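Local coordinates for protein berberine bridge enzyme-like 28 (Arabidopsis thaliana, PDB 5D79) that is a secreted FAD-dependent oxidoreductase of the berberine bridge enzyme family, involved in adaptation to salt stress, at residues Lys271-Ala276 and Asn423-Gln428. Numbering follows the deposited sequence.
Sequences KKWQYA and NLYEIQ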
loop_
_atom_site.group_PDB
_atom_site.type_symbol
_atom_site.label_atom_id
_atom_site.label_comp_id
_atom_site.label_asym_id
_atom_site.label_seq_id
_atom_site.Cartn_x
_atom_site.Cartn_y
_atom_site.Cartn_z
ATOM N N LYS A 271 22.456 10.143 9.895
ATOM C CA LYS A 271 22.298 10.574 11.289
ATOM C C LYS A 271 21.648 11.947 11.389
ATOM O O LYS A 271 20.759 12.153 12.207
ATOM C CB LYS A 271 23.647 10.599 12.008
ATOM C CG LYS A 271 24.175 9.239 12.396
ATOM C CD LYS A 271 25.321 9.378 13.384
ATOM C CE LYS A 271 24.845 9.984 14.697
ATOM N NZ LYS A 271 25.975 10.526 15.505
ATOM N N LYS A 272 22.095 12.878 10.552
ATOM C CA LYS A 272 21.528 14.221 10.504
ATOM C C LYS A 272 20.111 14.228 9.920
ATOM O O LYS A 272 19.248 14.963 10.404
ATOM C CB LYS A 272 22.443 15.146 9.696
ATOM C CG LYS A 272 21.810 16.462 9.275
ATOM C CD LYS A 272 21.474 17.342 10.475
ATOM C CE LYS A 272 20.849 18.671 10.048
ATOM N NZ LYS A 272 21.841 19.582 9.414
ATOM N N TRP A 273 19.870 13.419 8.887
ATOM C CA TRP A 273 18.533 13.299 8.294
ATOM C C TRP A 273 17.509 12.922 9.364
ATOM O O TRP A 273 16.389 13.409 9.364
ATOM C CB TRP A 273 18.539 12.265 7.159
ATOM C CG TRP A 273 17.178 11.960 6.511
ATOM C CD1 TRP A 273 16.636 12.571 5.416
ATOM C CD2 TRP A 273 16.229 10.945 6.910
ATOM N NE1 TRP A 273 15.407 12.011 5.115
ATOM C CE2 TRP A 273 15.135 11.019 6.020
ATOM C CE3 TRP A 273 16.190 10.002 7.950
ATOM C CZ2 TRP A 273 14.020 10.186 6.134
ATOM C CZ3 TRP A 273 15.080 9.172 8.057
ATOM C CH2 TRP A 273 14.013 9.270 7.155
ATOM N N GLN A 274 17.912 12.068 10.293
ATOM C CA GLN A 274 16.999 11.547 11.306
ATOM C C GLN A 274 16.434 12.616 12.214
ATOM O O GLN A 274 15.366 12.439 12.796
ATOM C CB GLN A 274 17.695 10.498 12.167
ATOM C CG GLN A 274 17.696 9.108 11.581
ATOM C CD GLN A 274 18.080 8.090 12.614
ATOM O OE1 GLN A 274 17.355 7.134 12.847
ATOM N NE2 GLN A 274 19.226 8.301 13.260
ATOM N N TYR A 275 17.165 13.715 12.349
ATOM C CA TYR A 275 16.740 14.798 13.218
ATOM C C TYR A 275 16.010 15.893 12.431
ATOM O O TYR A 275 15.191 16.621 12.987
ATOM C CB TYR A 275 17.947 15.375 13.964
ATOM C CG TYR A 275 18.572 14.406 14.953
ATOM C CD1 TYR A 275 19.571 13.518 14.558
ATOM C CD2 TYR A 275 18.163 14.378 16.279
ATOM C CE1 TYR A 275 20.144 12.630 15.452
ATOM C CE2 TYR A 275 18.734 13.499 17.188
ATOM C CZ TYR A 275 19.719 12.620 16.772
ATOM O OH TYR A 275 20.282 11.740 17.686
ATOM N N ALA A 276 16.288 15.984 11.134
ATOM C CA ALA A 276 15.793 17.082 10.302
ATOM C C ALA A 276 14.547 16.763 9.480
ATOM O O ALA A 276 13.705 17.639 9.288
ATOM C CB ALA A 276 16.907 17.551 9.353
ATOM N N ASN A 423 5.959 9.697 15.659
ATOM C CA ASN A 423 6.694 8.884 14.697
ATOM C C ASN A 423 7.492 9.793 13.810
ATOM O O ASN A 423 6.931 10.632 13.115
ATOM C CB ASN A 423 5.759 8.013 13.862
ATOM C CG ASN A 423 4.924 7.103 14.709
ATOM O OD1 ASN A 423 5.418 6.114 15.246
ATOM N ND2 ASN A 423 3.647 7.442 14.859
ATOM N N LEU A 424 8.809 9.635 13.862
ATOM C CA LEU A 424 9.714 10.426 13.042
ATOM C C LEU A 424 9.647 9.976 11.572
ATOM O O LEU A 424 9.494 10.797 10.664
ATOM C CB LEU A 424 11.148 10.318 13.571
ATOM C CG LEU A 424 11.407 10.681 15.027
ATOM C CD1 LEU A 424 12.883 10.724 15.240
ATOM C CD2 LEU A 424 10.797 12.018 15.339
ATOM N N TYR A 425 9.764 8.670 11.346
ATOM C CA TYR A 425 9.689 8.128 9.998
ATOM C C TYR A 425 9.296 6.658 10.012
ATOM O O TYR A 425 9.274 6.010 11.057
ATOM C CB TYR A 425 11.023 8.317 9.263
ATOM C CG TYR A 425 12.216 7.625 9.881
ATOM C CD1 TYR A 425 12.995 8.270 10.843
ATOM C CD2 TYR A 425 12.582 6.347 9.489
ATOM C CE1 TYR A 425 14.096 7.662 11.408
ATOM C CE2 TYR A 425 13.692 5.721 10.054
ATOM C CZ TYR A 425 14.442 6.384 11.011
ATOM O OH TYR A 425 15.541 5.775 11.576
ATOM N N GLU A 426 8.968 6.147 8.839
ATOM C CA GLU A 426 8.629 4.747 8.681
ATOM C C GLU A 426 9.776 4.102 7.907
ATOM O O GLU A 426 10.415 4.745 7.073
ATOM C CB GLU A 426 7.278 4.598 7.964
ATOM C CG GLU A 426 6.758 3.163 7.825
ATOM C CD GLU A 426 7.160 2.518 6.507
ATOM O OE1 GLU A 426 7.690 3.234 5.626
ATOM O OE2 GLU A 426 6.941 1.300 6.350
ATOM N N ILE A 427 10.062 2.846 8.209
ATOM C CA ILE A 427 11.154 2.170 7.538
ATOM C C ILE A 427 10.695 0.798 7.034
ATOM O O ILE A 427 10.086 0.022 7.773
ATOM C CB ILE A 427 12.392 2.046 8.473
ATOM C CG1 ILE A 427 13.522 1.264 7.805
ATOM C CG2 ILE A 427 12.023 1.419 9.801
ATOM C CD1 ILE A 427 14.815 1.386 8.562
ATOM N N GLN A 428 10.961 0.525 5.759
ATOM C CA GLN A 428 10.613 -0.753 5.162
ATOM C C GLN A 428 11.867 -1.506 4.768
ATOM O O GLN A 428 12.759 -0.956 4.152
ATOM C CB GLN A 428 9.713 -0.562 3.931
ATOM C CG GLN A 428 9.307 -1.866 3.249
ATOM C CD GLN A 428 8.674 -1.667 1.883
ATOM O OE1 GLN A 428 8.658 -0.555 1.339
ATOM N NE2 GLN A 428 8.149 -2.754 1.315
#
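Tyr425 meets helix 263-276 in two ways: its ring takes the edge of Trp273 over one face, and its hydroxyl hydrogen-bonds to Gln274. In this T-shaped pair the centroid of the six-membered Trp273 ring lies 4.9 Å from that of the Tyr425 ring, the planes 65° apart. The closest approach is Trp273 CZ3 to Tyr425 CD1, at 3.6 Å. With chi1 at 176°, the Trp273 indole swings away from the backbone N, and its six-membered ring reaches the strand while NE1 hydrogen-bonds to Ile286 O. Tyr425 OH donates to Gln274 OE1 over 2.6 Å; the C=O...O angle of 137° and a slight tilt from the carbonyl plane describe a well-directed bond. Gln274 OE1 also accepts from Ile376 N, so two donors fix this buried amide. A phenylalanine here would lack the hydroxyl and would probably leave Gln274 OE1 with one donor fewer, the amide less firmly oriented. Packing is looser at partly exposed Leu424, where CD1 approaches Gln274 O only to 3.9 Å and little surface is buried. Leu424 and Tyr425 form a classic beta bulge opposite Val372 of strand 363-372. Through Trp273 and Gln274, helix 263-276 packs on the seven-stranded antiparallel sheet, with Leu400 of strand 396-402 touching the side chains of both Trp273 and Tyr425 and Ile381 of helix 378-388 touching Gln274.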